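Rutinosidase (Aspergillus niger, PDB 6I1A) is a secreted glycoside hydrolase of family 5, named for releasing rutinose from plant rutinosides, and probably also acts on beta-1,3-glucans. Local coordinates at residues T95-W100 with P104-Y109; H137-G142 with N165-V170. All coordinates share one frame; numbering follows the deposited sequence.

Contact 1 of 2, residues T95-W100 with P104-Y109; sequences TTYAAW and PSSQLY. With EDO (1,2-ethanediol), chain V.
The hydroxyl of S106 meets that of Y97 across this loop: S106 OG donates to Y97 OH at 2.8 Å. The same S106 OG takes the backbone N-H of L108 (L108 N to S106 OG, 3.1 Å), an ST turn in which the backbone N-H two residues on holds the oxygen that bonds to the tyrosine. With OG anti to the S106 backbone N (chi1 176°), the hydroxyl can serve both neighbours. Y97 OH is also hydrogen-bonded to E150 OE2, so a short polar relay runs from the L108 amide through two hydroxyls to a carboxylate, an acceptor that probably polarises the two O-H bonds in one direction.

Beside this relay the packing is close and apolar. L108 crosses Y97 at about a right angle, its CD1 branch 3.8 Å from Y97 CE2 and oblique to the ring. Further along, L108 CB lies 3.8 Å from A98 CB, and that methyl also comes within 3.5 Å of Y109 O. On the flank of this packed patch a water ties the segments together, donating to Y109 O at 2.8 Å and accepting from T96 OG1; the side-chain NE2 of Q113 is a second partner of Y109 O.

The outer part, around P104 and S105, is looser. Both residues are exposed, and instead of touching 95-100 the S105 hydroxyl reaches an ethanediol, with S105 OG 3.0 Å from its O1. That molecule, probably from the crystallisation liquor, also bonds to E150 OE1 and lies against the Y97 hydroxyl. Y97-A99 form a short 3-10 turn, and the whole contact folds one connection back on itself between strand 90-95 and helix 113-128: a beta-alpha loop at the C-terminal end of a TIM-barrel strand.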
# COMPACT_ATOMS: atom_id res chain seq x y z
N THR A 95 -8.90 -1.33 -26.71
CA THR A 95 -10.01 -0.92 -27.58
C THR A 95 -11.16 -0.45 -26.70
O THR A 95 -11.32 -0.90 -25.54
CB THR A 95 -10.45 -2.08 -28.48
OG1 THR A 95 -11.04 -3.17 -27.74
CG2 THR A 95 -9.33 -2.64 -29.32
N THR A 96 -12.01 0.43 -27.25
CA THR A 96 -13.30 0.69 -26.59
C THR A 96 -14.27 -0.44 -26.96
O THR A 96 -14.11 -1.07 -28.00
CB THR A 96 -13.91 2.03 -26.95
OG1 THR A 96 -14.37 1.95 -28.31
CG2 THR A 96 -12.92 3.17 -26.80
N TYR A 97 -15.29 -0.62 -26.16
CA TYR A 97 -16.31 -1.65 -26.52
C TYR A 97 -16.98 -1.24 -27.84
O TYR A 97 -17.55 -2.12 -28.51
CB TYR A 97 -17.35 -1.90 -25.43
CG TYR A 97 -18.20 -0.73 -25.07
CD1 TYR A 97 -19.25 -0.34 -25.91
CD2 TYR A 97 -17.96 0.05 -23.94
CE1 TYR A 97 -20.06 0.73 -25.60
CE2 TYR A 97 -18.75 1.15 -23.65
CZ TYR A 97 -19.82 1.48 -24.47
OH TYR A 97 -20.59 2.59 -24.20
N ALA A 98 -17.02 0.05 -28.15
CA ALA A 98 -17.74 0.58 -29.32
C ALA A 98 -17.04 0.17 -30.60
O ALA A 98 -17.61 0.34 -31.71
CB ALA A 98 -17.90 2.06 -29.20
N ALA A 99 -15.80 -0.32 -30.57
CA ALA A 99 -15.14 -0.91 -31.73
C ALA A 99 -15.93 -2.17 -32.16
O ALA A 99 -15.81 -2.60 -33.34
CB ALA A 99 -13.71 -1.26 -31.40
N TRP A 100 -16.58 -2.80 -31.20
CA TRP A 100 -17.09 -4.19 -31.33
C TRP A 100 -18.59 -4.20 -31.49
O TRP A 100 -19.11 -5.10 -32.22
CB TRP A 100 -16.60 -5.05 -30.15
CG TRP A 100 -15.11 -5.05 -30.03
CD1 TRP A 100 -14.36 -4.29 -29.16
CD2 TRP A 100 -14.17 -5.77 -30.84
NE1 TRP A 100 -13.05 -4.52 -29.36
CE2 TRP A 100 -12.89 -5.42 -30.38
CE3 TRP A 100 -14.28 -6.72 -31.86
CZ2 TRP A 100 -11.74 -5.98 -30.96
CZ3 TRP A 100 -13.15 -7.24 -32.42
CH2 TRP A 100 -11.88 -6.88 -31.96
N PRO A 104 -27.21 1.94 -29.10
CA PRO A 104 -27.90 3.22 -29.34
C PRO A 104 -27.84 4.22 -28.17
O PRO A 104 -28.18 5.36 -28.38
CB PRO A 104 -29.35 2.78 -29.61
CG PRO A 104 -29.49 1.46 -28.89
CD PRO A 104 -28.13 0.81 -29.00
N SER A 105 -27.38 3.78 -27.00
CA SER A 105 -27.29 4.68 -25.82
C SER A 105 -25.83 5.06 -25.53
O SER A 105 -25.59 5.67 -24.48
CB SER A 105 -27.93 4.06 -24.61
OG SER A 105 -27.30 2.83 -24.29
N SER A 106 -24.90 4.72 -26.43
CA SER A 106 -23.47 5.04 -26.21
C SER A 106 -23.01 6.24 -27.05
O SER A 106 -23.28 6.25 -28.26
CB SER A 106 -22.60 3.85 -26.50
OG SER A 106 -21.23 4.19 -26.37
N GLN A 107 -22.35 7.20 -26.40
CA GLN A 107 -21.74 8.36 -27.08
C GLN A 107 -20.37 8.02 -27.62
O GLN A 107 -19.78 8.87 -28.35
CB GLN A 107 -21.58 9.55 -26.16
CG GLN A 107 -22.45 10.73 -26.40
CD GLN A 107 -22.32 11.45 -27.72
OE1 GLN A 107 -21.51 11.19 -28.65
NE2 GLN A 107 -23.22 12.39 -27.80
N LEU A 108 -19.81 6.83 -27.32
CA LEU A 108 -18.54 6.45 -27.93
C LEU A 108 -18.74 6.15 -29.41
O LEU A 108 -19.81 5.60 -29.76
CB LEU A 108 -17.92 5.26 -27.20
CG LEU A 108 -17.59 5.52 -25.73
CD1 LEU A 108 -17.11 4.23 -25.08
CD2 LEU A 108 -16.59 6.64 -25.57
N TYR A 109 -17.74 6.45 -30.22
CA TYR A 109 -17.83 6.28 -31.67
C TYR A 109 -17.61 4.81 -32.06
O TYR A 109 -16.63 4.17 -31.64
CB TYR A 109 -16.77 7.15 -32.36
CG TYR A 109 -16.67 6.94 -33.84
CD1 TYR A 109 -17.74 7.28 -34.68
CD2 TYR A 109 -15.52 6.43 -34.41
CE1 TYR A 109 -17.64 7.07 -36.04
CE2 TYR A 109 -15.41 6.25 -35.78
CZ TYR A 109 -16.47 6.59 -36.59
OH TYR A 109 -16.34 6.37 -37.94
C1 EDO V . -23.66 2.08 -23.04
O1 EDO V . -24.90 1.33 -23.18
C2 EDO V . -23.72 3.45 -22.38
O2 EDO V . -23.72 3.50 -20.90
O HOH W 1 -14.84 4.36 -29.47

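Contact 2 of 2, residues H137-G142 with N165-V170; sequences HSLPGG and NYSMQV. With NAG (2-acetamido-2-deoxy-beta-D-glucopyranose), chain E.
A type II beta turn running from L139 to G142 puts its proline, P140, against S167 and Y166 on the flank of helix 161-179. The turn closes with G142 N bonded to L139 O at 3.1 Å, and G141 takes the positive phi (95°) expected at its third position.

S167 is the centre of the contact. Its OG lies 3.6 Å from P140 CD and 3.7 Å from L139 CB, while both methyls of L139 also stand near it. These are carbon neighbours of a polar atom that is satisfied by other partners: OG is hydrogen-bonded to the carbonyl of H163, one turn back on the helix, and to the indole NE1 of W157. With OG anti to the S167 carbonyl carbon (chi1 -57°), the hydroxyl leans back toward that earlier turn. Next to it P140 CG sits 4.1 Å from Y166 CB, the two side chains crossing at about a right angle; the phenol ring then runs away from the turn and rests on L103.

Y222 of helix 213-233 covers both L139 and S167. One residue before Y166, N165 carries a glycan through a 1.5 Å bond from its ND2 to C1 of the sugar, on a part of the helix that P140 does not reach. This is a turn in the beta-alpha connection after strand 131-136 seating on the helix that follows, as in a TIM barrel.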
# COMPACT_ATOMS: atom_id res chain seq x y z
N HIS A 137 -11.09 -2.36 -23.19
CA HIS A 137 -10.67 -1.46 -22.11
C HIS A 137 -11.86 -0.87 -21.37
O HIS A 137 -11.80 -0.69 -20.14
CB HIS A 137 -9.81 -0.36 -22.75
CG HIS A 137 -8.69 0.15 -21.91
ND1 HIS A 137 -7.69 -0.68 -21.49
CD2 HIS A 137 -8.32 1.43 -21.59
CE1 HIS A 137 -6.79 0.06 -20.87
NE2 HIS A 137 -7.13 1.33 -20.92
N SER A 138 -12.95 -0.62 -22.10
CA SER A 138 -14.24 -0.21 -21.54
C SER A 138 -15.28 -1.30 -21.79
O SER A 138 -15.15 -2.04 -22.78
CB SER A 138 -14.73 1.10 -22.15
OG SER A 138 -14.53 1.14 -23.56
N LEU A 139 -16.30 -1.31 -20.96
CA LEU A 139 -17.50 -2.17 -21.20
C LEU A 139 -18.73 -1.31 -20.99
O LEU A 139 -18.71 -0.28 -20.32
CB LEU A 139 -17.54 -3.37 -20.25
CG LEU A 139 -16.41 -4.38 -20.41
CD1 LEU A 139 -16.48 -5.43 -19.31
CD2 LEU A 139 -16.45 -5.02 -21.81
N PRO A 140 -19.87 -1.70 -21.63
CA PRO A 140 -21.10 -0.95 -21.53
C PRO A 140 -21.49 -0.63 -20.09
O PRO A 140 -21.47 -1.50 -19.21
CB PRO A 140 -22.12 -1.86 -22.25
CG PRO A 140 -21.27 -2.59 -23.29
CD PRO A 140 -19.98 -2.85 -22.54
N GLY A 141 -21.77 0.65 -19.82
CA GLY A 141 -22.20 1.16 -18.53
C GLY A 141 -21.06 1.71 -17.66
O GLY A 141 -21.34 2.53 -16.81
N GLY A 142 -19.85 1.29 -17.94
CA GLY A 142 -18.71 1.87 -17.22
C GLY A 142 -18.26 0.98 -16.08
O GLY A 142 -19.07 0.65 -15.20
N ASN A 165 -25.06 -8.47 -20.47
CA ASN A 165 -25.45 -9.14 -21.73
C ASN A 165 -24.72 -8.48 -22.92
O ASN A 165 -24.19 -9.15 -23.78
CB ASN A 165 -26.96 -8.99 -21.98
CG ASN A 165 -27.75 -10.00 -21.21
OD1 ASN A 165 -27.24 -10.80 -20.42
ND2 ASN A 165 -29.07 -9.98 -21.47
N TYR A 166 -24.66 -7.15 -22.94
CA TYR A 166 -23.99 -6.48 -24.08
C TYR A 166 -22.46 -6.63 -23.96
O TYR A 166 -21.78 -6.74 -24.97
CB TYR A 166 -24.40 -5.02 -24.20
CG TYR A 166 -25.81 -4.85 -24.74
CD1 TYR A 166 -26.17 -5.30 -26.00
CD2 TYR A 166 -26.75 -4.23 -23.98
CE1 TYR A 166 -27.47 -5.08 -26.49
CE2 TYR A 166 -28.02 -4.00 -24.44
CZ TYR A 166 -28.39 -4.45 -25.68
OH TYR A 166 -29.69 -4.17 -26.08
N SER A 167 -21.93 -6.80 -22.75
CA SER A 167 -20.51 -7.16 -22.57
C SER A 167 -20.22 -8.52 -23.20
O SER A 167 -19.17 -8.72 -23.87
CB SER A 167 -20.06 -7.13 -21.12
OG SER A 167 -20.26 -5.86 -20.50
N MET A 168 -21.12 -9.50 -22.99
CA MET A 168 -20.91 -10.80 -23.58
C MET A 168 -21.04 -10.72 -25.09
O MET A 168 -20.32 -11.42 -25.79
CB MET A 168 -21.92 -11.78 -22.99
CG MET A 168 -21.65 -12.11 -21.51
SD MET A 168 -20.00 -12.59 -21.09
CE MET A 168 -19.82 -14.09 -22.04
N GLN A 169 -21.89 -9.86 -25.60
CA GLN A 169 -21.97 -9.63 -27.07
C GLN A 169 -20.65 -9.09 -27.60
O GLN A 169 -20.14 -9.52 -28.67
CB GLN A 169 -23.15 -8.72 -27.42
CG GLN A 169 -24.49 -9.42 -27.20
CD GLN A 169 -25.63 -8.55 -27.67
OE1 GLN A 169 -25.51 -7.82 -28.62
NE2 GLN A 169 -26.73 -8.68 -26.97
N VAL A 170 -20.02 -8.19 -26.85
CA VAL A 170 -18.69 -7.64 -27.26
C VAL A 170 -17.70 -8.78 -27.32
O VAL A 170 -16.93 -8.91 -28.31
CB VAL A 170 -18.26 -6.59 -26.23
CG1 VAL A 170 -16.75 -6.25 -26.36
CG2 VAL A 170 -19.10 -5.33 -26.33
C1 NAG E . -29.97 -11.00 -20.94
C2 NAG E . -31.42 -10.45 -20.88
C3 NAG E . -32.32 -11.65 -20.53
C4 NAG E . -32.11 -12.83 -21.43
C5 NAG E . -30.62 -13.18 -21.43
C6 NAG E . -30.33 -14.34 -22.32
C7 NAG E . -31.69 -8.17 -20.08
C8 NAG E . -31.78 -7.31 -18.88
N2 NAG E . -31.53 -9.47 -19.85
O3 NAG E . -33.72 -11.24 -20.46
O4 NAG E . -32.85 -13.98 -20.83
O5 NAG E . -29.92 -12.03 -21.94
O6 NAG E . -30.76 -14.00 -23.61
O7 NAG E . -31.70 -7.68 -21.24

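How the contacts relate
Both contacts are largely buried, lie on the same side of the chain's centre, and involve the loops that follow neighbouring parallel strands 90-95 and 131-136. Contact 1 stays within one loop and relies on hydroxyl bonds and a bridging water; contact 2 brings a loop onto a helix by van der Waals packing alone. A sugar lies beside both, touching Y109 in contact 1 and attached to N165 in contact 2. They join directly: T95 O probably accepts from H137 N (2.8 Å), S138 OG probably bonds to Y97 N, and the Y97 ring packs against the L139 backbone. E150 OE2 binds both Y97 OH and G141 N, giving the two loops a common carboxylate.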